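Local coordinates for putative uronate isomerase (Thermotoga maritima, PDB 4NAR), which is of unproven function but carries a lactate racemase N-terminal domain and may interconvert the two enantiomers of lactate, at residues A[42-45]-A[46-49]; A[179-182]-A[183-186]; A[226-229]-A[230-234]; A[241-244]-A[245-248]; A[331-334]-A[335-338]. All blocks are in the same frame, centred on the assembly; numbering follows the deposited sequence.

All five contacts are local, each within one continuous stretch. They follow one another along the chain, and none nests in or crosses another. Contact 1 turns the loop after strand 31-36 into helix 45-58. Contact 2 lies on helix 173-186. Contact 3 closes the hairpin of strands 217-227 and 231-240, and contact 4 lies on helix 241-259, which follows directly. Contact 5 starts helix 332-341. Contacts 1 and 3 touch: Phe44 CD2 is 3.7 Å from Pro233 CB. Contacts 2 and 5 also touch, joining helix 173-186 to helix 332-341. Contacts 1 and 5 are far apart, with centres about 40 Å from each other.

Contact 1. Residues A[42-45]-A[46-49]; sequences VDFT and HLVA
Phe44 meets Leu47, and Thr45 meets Ala49, at the start of helix 45-58, the helix of the beta-alpha-beta crossover between the parallel strands 31-36 and 63-68. Phe44 is the N-cap, and Thr45 begins the helix. The carbonyl Phe44 O accepts from Leu47 N at 3.0 Å and, weakly, from Val48 N. Thr45 O accepts from Ala49 N at 2.7 Å. An Asx turn precedes the helix: Asp43 OD1 takes the amide of Thr45 N at 2.9 Å. The hydroxyl Thr45 OG1 bonds to the same Asp43 OD1 at 2.5 Å. Both donors come from one face of the carboxylate, about 40° out of its plane. Asp43 OD2 is bonded to Thr37, so both oxygens of this buried group are held. Thr45 places OG1 beside its own backbone N (chi1 -60°), which lets the two donors grip one oxygen. The methyl Thr45 CG2 is then turned along the helix toward Ala49 CB, 4.1 Å away. A valine in place of Thr45 has no hydroxyl, and the Asp43 carboxylate, gripped at OD1 by the amide alone, would probably be held less firmly.

Phe44 CB meets Leu47 CD1, and the ring atom Phe44 CD1 lies 4.1 Å from Val48 CG2. The ring also packs on Ile15 of helix 12-24 and on Met223 and Tyr225 of strand 217-227. His46 is exposed. Leu47 CG sits over one face of its imidazole, offset toward the ring's rim, and the ring edge at His46 CD2 is 4.1 Å from Asp43 O.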
loop_
_atom_site.group_PDB
_atom_site.type_symbol
_atom_site.label_atom_id
_atom_site.label_comp_id
_atom_site.label_asym_id
_atom_site.label_seq_id
_atom_site.Cartn_x
_atom_site.Cartn_y
_atom_site.Cartn_z
ATOM N N VAL A 42 3.709 -0.832 9.399
ATOM C CA VAL A 42 4.408 -0.537 10.646
ATOM C C VAL A 42 4.656 0.975 10.722
ATOM O O VAL A 42 5.482 1.527 9.976
ATOM C CB VAL A 42 5.726 -1.351 10.769
ATOM C CG1 VAL A 42 6.296 -1.275 12.197
ATOM C CG2 VAL A 42 5.466 -2.810 10.382
ATOM N N ASP A 43 3.925 1.639 11.618
ATOM C CA ASP A 43 3.943 3.092 11.719
ATOM C C ASP A 43 3.645 3.503 13.156
ATOM O O ASP A 43 3.645 2.651 14.053
ATOM C CB ASP A 43 2.932 3.717 10.735
ATOM C CG ASP A 43 1.486 3.191 10.925
ATOM O OD1 ASP A 43 1.011 2.996 12.082
ATOM O OD2 ASP A 43 0.801 2.991 9.888
ATOM N N PHE A 44 3.358 4.786 13.385
ATOM C CA PHE A 44 3.059 5.229 14.749
ATOM C C PHE A 44 1.576 5.583 15.002
ATOM O O PHE A 44 1.255 6.429 15.865
ATOM C CB PHE A 44 4.026 6.339 15.220
ATOM C CG PHE A 44 4.034 7.572 14.344
ATOM C CD1 PHE A 44 3.308 8.707 14.695
ATOM C CD2 PHE A 44 4.778 7.602 13.177
ATOM C CE1 PHE A 44 3.334 9.847 13.882
ATOM C CE2 PHE A 44 4.803 8.733 12.365
ATOM C CZ PHE A 44 4.086 9.854 12.718
ATOM N N THR A 45 0.686 4.907 14.273
ATOM C CA THR A 45 -0.754 5.065 14.474
ATOM C C THR A 45 -1.143 5.063 15.951
ATOM O O THR A 45 -1.908 5.926 16.403
ATOM C CB THR A 45 -1.564 3.948 13.794
ATOM O OG1 THR A 45 -1.316 3.952 12.378
ATOM C CG2 THR A 45 -3.051 4.129 14.085
ATOM N N HIS A 46 -0.600 4.099 16.690
ATOM C CA HIS A 46 -0.937 3.919 18.101
ATOM C C HIS A 46 -0.755 5.192 18.940
ATOM O O HIS A 46 -1.557 5.451 19.839
ATOM C CB HIS A 46 -0.176 2.727 18.705
ATOM C CG HIS A 46 1.312 2.926 18.813
ATOM N ND1 HIS A 46 1.961 3.002 20.022
ATOM C CD2 HIS A 46 2.268 3.029 17.853
ATOM C CE1 HIS A 46 3.263 3.158 19.812
ATOM N NE2 HIS A 46 3.472 3.177 18.511
ATOM N N LEU A 47 0.271 5.990 18.625
ATOM C CA LEU A 47 0.477 7.273 19.290
ATOM C C LEU A 47 -0.591 8.285 18.882
ATOM O O LEU A 47 -0.968 9.153 19.668
ATOM C CB LEU A 47 1.868 7.854 18.977
ATOM C CG LEU A 47 3.161 7.178 19.472
ATOM C CD1 LEU A 47 4.386 7.930 18.938
ATOM C CD2 LEU A 47 3.225 7.084 20.995
ATOM N N VAL A 48 -1.072 8.189 17.648
ATOM C CA VAL A 48 -2.060 9.151 17.163
ATOM C C VAL A 48 -3.465 8.778 17.631
ATOM O O VAL A 48 -4.187 9.599 18.227
ATOM C CB VAL A 48 -2.049 9.228 15.624
ATOM C CG1 VAL A 48 -3.017 10.312 15.115
ATOM C CG2 VAL A 48 -0.646 9.498 15.120
ATOM N N ALA A 49 -3.851 7.535 17.352
ATOM C CA ALA A 49 -5.191 7.048 17.660
ATOM C C ALA A 49 -5.525 7.126 19.156
ATOM O O ALA A 49 -6.560 7.670 19.541
ATOM C CB ALA A 49 -5.345 5.624 17.172
#

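Contact 2. Residues A[179-182]-A[183-186]; sequences FHWA and AVLM. With SO4 (sulfate ion), chain B.
Residues 179-186 form the last two turns of helix 173-186, in which Phe179 O, His180 O and Trp181 O accept from Ala183 N, Val184 N and Leu185 N at 2.9, 3.0 and 3.1 Å in turn. Trp181 carries most of the side-chain contact. Its CG is anti to the backbone N (chi1 -169°), and the indole meets two residues of the next turn. Val184 CG1 touches the benzo part, 3.6 Å from Trp181 CE3. Leu185 lies over one face, with CD1 4.0 Å from Trp181 NE1 and CD2 above the plane toward the rim. The buried indole N-H is satisfied by Asp125, and the ring has a cation-pi contact with Lys347. Val184 also packs on Ile354 and Asn355 of helix 347-357.

His180 reaches away from the indole, to a bound sulfate. Its NE2 donates to sulfate O1 at 2.8 Å in a fairly straight bond (163°), and O1 lies in the plane of the ring. Phe179 CE1 lies 3.6 Å above the imidazole plane of His180, over its centre. A weak hydrogen bond between His180 ND1 and Ser156 OG probably helps to fix the ring's rotation. Thr72, Trp283 and Asn348 also bond to the sulfate. The ion probably came from the crystallisation liquor, but this set of polar partners is consistent with a pocket that accepts anions.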
loop_
_atom_site.group_PDB
_atom_site.type_symbol
_atom_site.label_atom_id
_atom_site.label_comp_id
_atom_site.label_asym_id
_atom_site.label_seq_id
_atom_site.Cartn_x
_atom_site.Cartn_y
_atom_site.Cartn_z
ATOM N N PHE A 179 -6.868 1.516 -11.386
ATOM C CA PHE A 179 -5.648 2.264 -11.090
ATOM C C PHE A 179 -4.406 1.371 -11.113
ATOM O O PHE A 179 -3.341 1.797 -11.564
ATOM C CB PHE A 179 -5.758 3.147 -9.826
ATOM C CG PHE A 179 -5.397 2.461 -8.526
ATOM C CD1 PHE A 179 -4.074 2.138 -8.214
ATOM C CD2 PHE A 179 -6.378 2.222 -7.570
ATOM C CE1 PHE A 179 -3.747 1.539 -7.004
ATOM C CE2 PHE A 179 -6.056 1.630 -6.347
ATOM C CZ PHE A 179 -4.736 1.287 -6.064
ATOM N N HIS A 180 -4.549 0.137 -10.638
ATOM C CA HIS A 180 -3.430 -0.802 -10.677
ATOM C C HIS A 180 -2.967 -1.055 -12.117
ATOM O O HIS A 180 -1.764 -1.088 -12.394
ATOM C CB HIS A 180 -3.786 -2.115 -9.976
ATOM C CG HIS A 180 -3.608 -2.072 -8.492
ATOM N ND1 HIS A 180 -2.370 -1.941 -7.892
ATOM C CD2 HIS A 180 -4.509 -2.153 -7.480
ATOM C CE1 HIS A 180 -2.516 -1.935 -6.577
ATOM N NE2 HIS A 180 -3.805 -2.063 -6.303
ATOM N N TRP A 181 -3.921 -1.206 -13.034
ATOM C CA TRP A 181 -3.577 -1.449 -14.425
ATOM C C TRP A 181 -2.980 -0.210 -15.090
ATOM O O TRP A 181 -2.017 -0.314 -15.853
ATOM C CB TRP A 181 -4.800 -1.937 -15.205
ATOM C CG TRP A 181 -4.452 -2.442 -16.576
ATOM C CD1 TRP A 181 -4.838 -1.899 -17.775
ATOM C CD2 TRP A 181 -3.626 -3.571 -16.894
ATOM N NE1 TRP A 181 -4.309 -2.628 -18.817
ATOM C CE2 TRP A 181 -3.555 -3.667 -18.303
ATOM C CE3 TRP A 181 -2.946 -4.532 -16.126
ATOM C CZ2 TRP A 181 -2.832 -4.666 -18.965
ATOM C CZ3 TRP A 181 -2.218 -5.532 -16.783
ATOM C CH2 TRP A 181 -2.171 -5.589 -18.187
ATOM N N ALA A 182 -3.573 0.955 -14.819
ATOM C CA ALA A 182 -3.042 2.231 -15.297
ATOM C C ALA A 182 -1.584 2.369 -14.861
ATOM O O ALA A 182 -0.714 2.740 -15.661
ATOM C CB ALA A 182 -3.874 3.401 -14.747
ATOM N N ALA A 183 -1.325 2.043 -13.596
ATOM C CA ALA A 183 0.011 2.172 -13.023
ATOM C C ALA A 183 1.008 1.240 -13.691
ATOM O O ALA A 183 2.130 1.639 -14.008
ATOM C CB ALA A 183 -0.027 1.910 -11.505
ATOM N N VAL A 184 0.613 -0.009 -13.889
ATOM C CA VAL A 184 1.548 -0.992 -14.424
ATOM C C VAL A 184 1.912 -0.734 -15.904
ATOM O O VAL A 184 3.004 -1.113 -16.362
ATOM C CB VAL A 184 1.077 -2.450 -14.188
ATOM C CG1 VAL A 184 0.112 -2.897 -15.304
ATOM C CG2 VAL A 184 2.302 -3.398 -14.068
ATOM N N LEU A 185 1.020 -0.073 -16.638
ATOM C CA LEU A 185 1.328 0.319 -18.008
ATOM C C LEU A 185 2.499 1.309 -18.034
ATOM O O LEU A 185 3.399 1.189 -18.866
ATOM C CB LEU A 185 0.096 0.908 -18.693
ATOM C CG LEU A 185 -1.037 -0.077 -19.012
ATOM C CD1 LEU A 185 -2.167 0.647 -19.737
ATOM C CD2 LEU A 185 -0.527 -1.262 -19.847
HETATM N N MSE A 186 2.494 2.282 -17.122
HETATM C CA MSE A 186 3.672 3.123 -16.928
HETATM C C MSE A 186 4.825 2.278 -16.361
HETATM O O MSE A 186 5.961 2.341 -16.849
HETATM C CB MSE A 186 3.361 4.318 -16.011
HETATM C CG MSE A 186 4.590 5.150 -15.652
HETATM SE SE MSE A 186 4.254 6.853 -14.704
HETATM C CE MSE A 186 3.578 7.900 -16.223
HETATM S S SO4 B . -4.403 -3.730 -2.867
HETATM O O1 SO4 B . -4.480 -2.449 -3.588
HETATM O O2 SO4 B . -5.072 -3.590 -1.563
HETATM O O3 SO4 B . -5.045 -4.778 -3.674
HETATM O O4 SO4 B . -2.985 -4.090 -2.655
#

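Contact 3. Residues A[226-229]-A[230-234]; sequences EEEE and EVIPR
Segments 226-229 and 230-234 run in nearly opposite directions, 163° apart, and pair as antiparallel strands. Glu226 and Ile232 are a hydrogen-bonded pair: Glu226 N donates to Ile232 O at 2.8 Å, and Ile232 N donates to Glu226 O at 2.7 Å. Glu227 and Val231 form the next, non-hydrogen-bonded pair. At the bend, Glu228 N donates to Glu230 O at 3.0 Å. This is the tip of the beta hairpin of strands 217-227 and 231-240, two neighbours in the mixed sheet.

Glu226 and Ile232 lie on one face of the hairpin. The terminal methyl Ile232 CD1 reaches back along the turn. It lies 3.7 Å from Glu226 CB and 3.6 Å from Glu228 CG, resting on the aliphatic parts of both acids. Glu226 has an extended chain beyond CG, and its carboxylate pairs with Arg234 in a salt bridge whose modelled length is too short to be reliable in detail. OE2 meets the guanidinium at its edge, with the two planes 72° apart. Arg234 NE is held by Gly7 O, just after strand 5-6, the neighbour of strand 231-240 in the sheet. On the other face, Val231 packs on Val42, and Glu227 OE1 is paired with Lys417.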
loop_
_atom_site.group_PDB
_atom_site.type_symbol
_atom_site.label_atom_id
_atom_site.label_comp_id
_atom_site.label_asym_id
_atom_site.label_seq_id
_atom_site.Cartn_x
_atom_site.Cartn_y
_atom_site.Cartn_z
ATOM N N GLU A 226 10.707 7.034 9.735
ATOM C CA GLU A 226 11.768 6.118 9.349
ATOM C C GLU A 226 11.579 4.800 10.077
ATOM O O GLU A 226 10.958 4.750 11.147
ATOM C CB GLU A 226 13.133 6.693 9.699
ATOM C CG GLU A 226 13.523 7.870 8.851
ATOM C CD GLU A 226 14.452 8.808 9.591
ATOM O OE1 GLU A 226 14.697 8.576 10.803
ATOM O OE2 GLU A 226 14.931 9.775 8.961
ATOM N N GLU A 227 12.120 3.737 9.489
ATOM C CA GLU A 227 12.180 2.450 10.161
ATOM C C GLU A 227 13.613 1.935 10.142
ATOM O O GLU A 227 14.157 1.626 9.075
ATOM C CB GLU A 227 11.246 1.437 9.501
ATOM C CG GLU A 227 11.332 0.070 10.147
ATOM C CD GLU A 227 10.104 -0.774 9.875
ATOM O OE1 GLU A 227 9.236 -0.319 9.081
ATOM O OE2 GLU A 227 10.011 -1.882 10.462
ATOM N N GLU A 228 14.233 1.861 11.315
ATOM C CA GLU A 228 15.570 1.291 11.411
ATOM C C GLU A 228 15.482 -0.065 12.115
ATOM O O GLU A 228 15.513 -1.125 11.472
ATOM C CB GLU A 228 16.507 2.240 12.161
ATOM C CG GLU A 228 16.777 3.553 11.425
ATOM C CD GLU A 228 17.978 4.305 11.994
ATOM O OE1 GLU A 228 17.762 5.351 12.646
ATOM O OE2 GLU A 228 19.135 3.852 11.790
ATOM N N GLU A 229 15.378 -0.019 13.439
ATOM C CA GLU A 229 15.051 -1.201 14.216
ATOM C C GLU A 229 13.692 -0.976 14.855
ATOM O O GLU A 229 12.964 -1.918 15.151
ATOM C CB GLU A 229 16.123 -1.470 15.271
ATOM C CG GLU A 229 17.484 -1.756 14.664
ATOM C CD GLU A 229 18.290 -2.721 15.507
ATOM O OE1 GLU A 229 17.861 -2.988 16.667
ATOM O OE2 GLU A 229 19.343 -3.205 15.005
ATOM N N GLU A 230 13.374 0.298 15.063
ATOM C CA GLU A 230 12.056 0.738 15.478
ATOM C C GLU A 230 11.557 1.811 14.506
ATOM O O GLU A 230 12.296 2.266 13.615
ATOM C CB GLU A 230 12.102 1.310 16.898
ATOM C CG GLU A 230 12.111 0.262 17.997
ATOM C CD GLU A 230 11.579 0.796 19.329
ATOM O OE1 GLU A 230 10.467 0.383 19.734
ATOM O OE2 GLU A 230 12.269 1.627 19.964
ATOM N N VAL A 231 10.303 2.213 14.685
ATOM C CA VAL A 231 9.733 3.301 13.907
ATOM C C VAL A 231 10.117 4.634 14.550
ATOM O O VAL A 231 9.847 4.867 15.731
ATOM C CB VAL A 231 8.184 3.166 13.793
ATOM C CG1 VAL A 231 7.536 4.474 13.324
ATOM C CG2 VAL A 231 7.817 2.005 12.873
ATOM N N ILE A 232 10.757 5.499 13.766
ATOM C CA ILE A 232 11.093 6.851 14.204
ATOM C C ILE A 232 10.125 7.812 13.540
ATOM O O ILE A 232 10.249 8.089 12.338
ATOM C CB ILE A 232 12.539 7.247 13.781
ATOM C CG1 ILE A 232 13.532 6.167 14.204
ATOM C CG2 ILE A 232 12.945 8.596 14.383
ATOM C CD1 ILE A 232 14.203 5.488 13.042
ATOM N N PRO A 233 9.137 8.307 14.304
ATOM C CA PRO A 233 8.207 9.299 13.744
ATOM C C PRO A 233 8.983 10.549 13.323
ATOM O O PRO A 233 9.923 10.952 14.019
ATOM C CB PRO A 233 7.282 9.630 14.922
ATOM C CG PRO A 233 7.361 8.438 15.827
ATOM C CD PRO A 233 8.777 7.901 15.676
ATOM N N ARG A 234 8.602 11.160 12.206
ATOM C CA ARG A 234 9.333 12.313 11.697
ATOM C C ARG A 234 8.417 13.495 11.366
ATOM O O ARG A 234 8.858 14.651 11.366
ATOM C CB ARG A 234 10.128 11.896 10.464
ATOM C CG ARG A 234 11.237 10.874 10.774
ATOM C CD ARG A 234 12.353 11.473 11.686
ATOM N NE ARG A 234 12.734 12.805 11.212
ATOM C CZ ARG A 234 13.657 13.028 10.279
ATOM N NH1 ARG A 234 14.323 12.005 9.752
ATOM N NH2 ARG A 234 13.926 14.269 9.876
#

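Contact 4. Residues A[241-244]-A[245-248]; sequences GYEG and FLRA
Tyr242 and Leu246 make the tight side-chain contact here. Leu246 CD2 is 3.5 Å from Tyr242 CE2, and the two side chains meet at a slant. A trans first torsion (chi1 176°) turns the Tyr242 ring toward Leu246. Its hydroxyl is bonded to Asn204 O of helix 198-213. Phe245 is also closely held: its CB lies 3.2 Å from Tyr242 O, and its ring edge at CD1 is 3.6 Å from Gly241 O. The ring points inward and meets Phe147 edge-to-face.

The Glu243 and Arg247 side is looser and faces solvent. Their charged ends do not touch, with Glu243 OE1 5.1 Å from Arg247 NH1. The guanidinium instead lies flat over the backbone, one face centred on Glu243 O. Arg247 NH2 is 3.4 Å from Gly244 CA. The main charge partner of Arg247 is Asp239, which bonds to NE.

Four backbone bonds join the segments, among them Ala248 N to Gly244 O at 2.9 Å. The arrangement is that of an amphipathic helix: helix 241-259 follows strand 231-240 and packs its inner side on the mixed sheet, at strand 217-227.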
loop_
_atom_site.group_PDB
_atom_site.type_symbol
_atom_site.label_atom_id
_atom_site.label_comp_id
_atom_site.label_asym_id
_atom_site.label_seq_id
_atom_site.Cartn_x
_atom_site.Cartn_y
_atom_site.Cartn_z
ATOM N N GLY A 241 -10.475 18.148 4.805
ATOM C CA GLY A 241 -11.207 18.091 3.550
ATOM C C GLY A 241 -10.350 17.589 2.396
ATOM O O GLY A 241 -9.134 17.364 2.546
ATOM N N TYR A 242 -10.995 17.403 1.245
ATOM C CA TYR A 242 -10.331 16.938 0.033
ATOM C C TYR A 242 -9.025 17.691 -0.236
ATOM O O TYR A 242 -7.955 17.072 -0.366
ATOM C CB TYR A 242 -11.295 17.058 -1.154
ATOM C CG TYR A 242 -10.695 16.695 -2.498
ATOM C CD1 TYR A 242 -10.537 15.362 -2.873
ATOM C CD2 TYR A 242 -10.308 17.691 -3.410
ATOM C CE1 TYR A 242 -9.985 15.017 -4.115
ATOM C CE2 TYR A 242 -9.755 17.353 -4.666
ATOM C CZ TYR A 242 -9.594 16.016 -5.003
ATOM O OH TYR A 242 -9.056 15.679 -6.228
ATOM N N GLU A 243 -9.112 19.022 -0.312
ATOM C CA GLU A 243 -7.942 19.853 -0.621
ATOM C C GLU A 243 -6.853 19.682 0.435
ATOM O O GLU A 243 -5.656 19.804 0.133
ATOM C CB GLU A 243 -8.317 21.343 -0.725
ATOM C CG GLU A 243 -9.332 21.670 -1.803
ATOM C CD GLU A 243 -8.751 21.555 -3.218
ATOM O OE1 GLU A 243 -7.512 21.327 -3.349
ATOM O OE2 GLU A 243 -9.538 21.699 -4.199
ATOM N N GLY A 244 -7.272 19.423 1.674
ATOM C CA GLY A 244 -6.331 19.179 2.746
ATOM C C GLY A 244 -5.529 17.919 2.490
ATOM O O GLY A 244 -4.307 17.881 2.739
ATOM N N PHE A 245 -6.215 16.887 1.997
ATOM C CA PHE A 245 -5.584 15.604 1.723
ATOM C C PHE A 245 -4.468 15.810 0.707
ATOM O O PHE A 245 -3.368 15.267 0.854
ATOM C CB PHE A 245 -6.606 14.626 1.150
ATOM C CG PHE A 245 -7.131 13.637 2.143
ATOM C CD1 PHE A 245 -8.318 13.875 2.834
ATOM C CD2 PHE A 245 -6.448 12.440 2.368
ATOM C CE1 PHE A 245 -8.803 12.946 3.744
ATOM C CE2 PHE A 245 -6.933 11.499 3.278
ATOM C CZ PHE A 245 -8.112 11.746 3.956
ATOM N N LEU A 246 -4.781 16.589 -0.331
ATOM C CA LEU A 246 -3.825 16.951 -1.379
ATOM C C LEU A 246 -2.591 17.694 -0.836
ATOM O O LEU A 246 -1.459 17.333 -1.161
ATOM C CB LEU A 246 -4.528 17.773 -2.472
ATOM C CG LEU A 246 -5.078 16.990 -3.680
ATOM C CD1 LEU A 246 -5.468 15.557 -3.330
ATOM C CD2 LEU A 246 -6.269 17.700 -4.339
ATOM N N ARG A 247 -2.811 18.718 -0.010
ATOM C CA ARG A 247 -1.706 19.484 0.584
ATOM C C ARG A 247 -0.804 18.625 1.486
ATOM O O ARG A 247 0.421 18.606 1.327
ATOM C CB ARG A 247 -2.246 20.665 1.398
ATOM C CG ARG A 247 -2.867 21.798 0.566
ATOM C CD ARG A 247 -3.194 23.002 1.460
ATOM N NE ARG A 247 -4.249 22.671 2.417
ATOM C CZ ARG A 247 -5.545 22.876 2.190
ATOM N NH1 ARG A 247 -5.940 23.433 1.048
ATOM N NH2 ARG A 247 -6.448 22.538 3.103
ATOM N N ALA A 248 -1.429 17.926 2.435
ATOM C CA ALA A 248 -0.712 17.062 3.375
ATOM C C ALA A 248 0.093 15.983 2.654
ATOM O O ALA A 248 1.238 15.689 3.047
ATOM C CB ALA A 248 -1.681 16.432 4.390
#

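Contact 5. Residues A[331-334]-A[335-338]; sequences CKDY and VKWY
Tyr334 offers a flat face, and the benzo part of Trp337 one turn on is the bump laid against it. Trp337 CE3 stands above the centre of the Tyr334 ring, and Trp337 CZ3 is 3.8 Å from Tyr334 CZ. The planes are 57° apart, so the rings meet obliquely. Tyr334 O lies in the plane of the indole at its edge, 3.5 Å from Trp337 CE3. Both side chains leave the backbone in the trans position (chi1 177° and 166°), and this with the one-turn spacing brings them together. A serine in place of Tyr334 would probably open a gap beside the indole of Trp337, which would keep Phe362 but be freer to turn.

Val335 CG2 sits against the carbonyl Cys331 O, 3.2 Å away. Cys331 is the N-cap, and its SG accepts a weak bond from Tyr334 N at 3.7 Å. Lys336 CD and CE lie along Lys332 CD, with CE 3.9 Å from it, though the two amines stay well apart.

Lys332 NZ is bonded to Leu185 O, at the end of helix 173-186. Val335 packs against helices 318-327 and 347-357, while Cys331 rests on Phe362 and Phe371 of strands 360-362 and 369-371.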
loop_
_atom_site.group_PDB
_atom_site.type_symbol
_atom_site.label_atom_id
_atom_site.label_comp_id
_atom_site.label_asym_id
_atom_site.label_seq_id
_atom_site.Cartn_x
_atom_site.Cartn_y
_atom_site.Cartn_z
ATOM N N CYS A 331 6.509 -11.189 -17.487
ATOM C CA CYS A 331 6.757 -9.813 -17.904
ATOM C C CYS A 331 5.490 -9.208 -18.504
ATOM O O CYS A 331 4.509 -9.922 -18.785
ATOM C CB CYS A 331 7.907 -9.749 -18.928
ATOM S SG CYS A 331 7.518 -10.482 -20.574
ATOM N N LYS A 332 5.532 -7.893 -18.713
ATOM C CA LYS A 332 4.363 -7.150 -19.162
ATOM C C LYS A 332 3.816 -7.647 -20.490
ATOM O O LYS A 332 2.596 -7.772 -20.647
ATOM C CB LYS A 332 4.669 -5.657 -19.263
ATOM C CG LYS A 332 3.415 -4.791 -19.243
ATOM C CD LYS A 332 3.634 -3.481 -19.971
ATOM C CE LYS A 332 4.821 -2.736 -19.414
ATOM N NZ LYS A 332 4.736 -1.267 -19.704
ATOM N N ASP A 333 4.704 -7.927 -21.441
ATOM C CA ASP A 333 4.264 -8.335 -22.775
ATOM C C ASP A 333 3.637 -9.727 -22.801
ATOM O O ASP A 333 2.713 -9.977 -23.577
ATOM C CB ASP A 333 5.380 -8.192 -23.818
ATOM C CG ASP A 333 5.600 -6.741 -24.238
ATOM O OD1 ASP A 333 4.726 -5.881 -23.958
ATOM O OD2 ASP A 333 6.654 -6.462 -24.852
ATOM N N TYR A 334 4.111 -10.623 -21.941
ATOM C CA TYR A 334 3.460 -11.919 -21.787
ATOM C C TYR A 334 2.050 -11.752 -21.215
ATOM O O TYR A 334 1.109 -12.438 -21.633
ATOM C CB TYR A 334 4.277 -12.838 -20.878
ATOM C CG TYR A 334 3.605 -14.166 -20.619
ATOM C CD1 TYR A 334 3.952 -15.299 -21.346
ATOM C CD2 TYR A 334 2.608 -14.287 -19.657
ATOM C CE1 TYR A 334 3.318 -16.523 -21.113
ATOM C CE2 TYR A 334 1.970 -15.490 -19.421
ATOM C CZ TYR A 334 2.330 -16.610 -20.142
ATOM O OH TYR A 334 1.693 -17.808 -19.884
ATOM N N VAL A 335 1.907 -10.850 -20.247
ATOM C CA VAL A 335 0.639 -10.699 -19.535
ATOM C C VAL A 335 -0.441 -10.052 -20.422
ATOM O O VAL A 335 -1.600 -10.489 -20.431
ATOM C CB VAL A 335 0.843 -9.952 -18.192
ATOM C CG1 VAL A 335 -0.482 -9.737 -17.455
ATOM C CG2 VAL A 335 1.826 -10.730 -17.323
ATOM N N LYS A 336 -0.048 -9.034 -21.182
ATOM C CA LYS A 336 -0.943 -8.423 -22.165
ATOM C C LYS A 336 -1.459 -9.463 -23.146
ATOM O O LYS A 336 -2.632 -9.448 -23.518
ATOM C CB LYS A 336 -0.223 -7.321 -22.936
ATOM C CG LYS A 336 -0.154 -6.005 -22.195
ATOM C CD LYS A 336 1.065 -5.227 -22.652
ATOM C CE LYS A 336 0.810 -3.739 -22.631
ATOM N NZ LYS A 336 0.877 -3.179 -24.014
ATOM N N TRP A 337 -0.569 -10.362 -23.559
ATOM C CA TRP A 337 -0.935 -11.453 -24.447
ATOM C C TRP A 337 -1.917 -12.404 -23.754
ATOM O O TRP A 337 -2.899 -12.863 -24.349
ATOM C CB TRP A 337 0.316 -12.214 -24.882
ATOM C CG TRP A 337 0.009 -13.538 -25.524
ATOM C CD1 TRP A 337 -0.319 -13.758 -26.837
ATOM C CD2 TRP A 337 0.001 -14.827 -24.888
ATOM N NE1 TRP A 337 -0.532 -15.104 -27.052
ATOM C CE2 TRP A 337 -0.339 -15.785 -25.869
ATOM C CE3 TRP A 337 0.254 -15.270 -23.580
ATOM C CZ2 TRP A 337 -0.432 -17.151 -25.595
ATOM C CZ3 TRP A 337 0.152 -16.628 -23.301
ATOM C CH2 TRP A 337 -0.188 -17.552 -24.304
ATOM N N TYR A 338 -1.645 -12.699 -22.491
ATOM C CA TYR A 338 -2.487 -13.612 -21.721
ATOM C C TYR A 338 -3.901 -13.023 -21.573
ATOM O O TYR A 338 -4.892 -13.755 -21.522
ATOM C CB TYR A 338 -1.844 -13.863 -20.353
ATOM C CG TYR A 338 -2.549 -14.876 -19.488
ATOM C CD1 TYR A 338 -3.513 -14.483 -18.565
ATOM C CD2 TYR A 338 -2.231 -16.226 -19.561
ATOM C CE1 TYR A 338 -4.155 -15.410 -17.745
ATOM C CE2 TYR A 338 -2.871 -17.162 -18.748
ATOM C CZ TYR A 338 -3.830 -16.739 -17.841
ATOM O OH TYR A 338 -4.479 -17.644 -17.041
#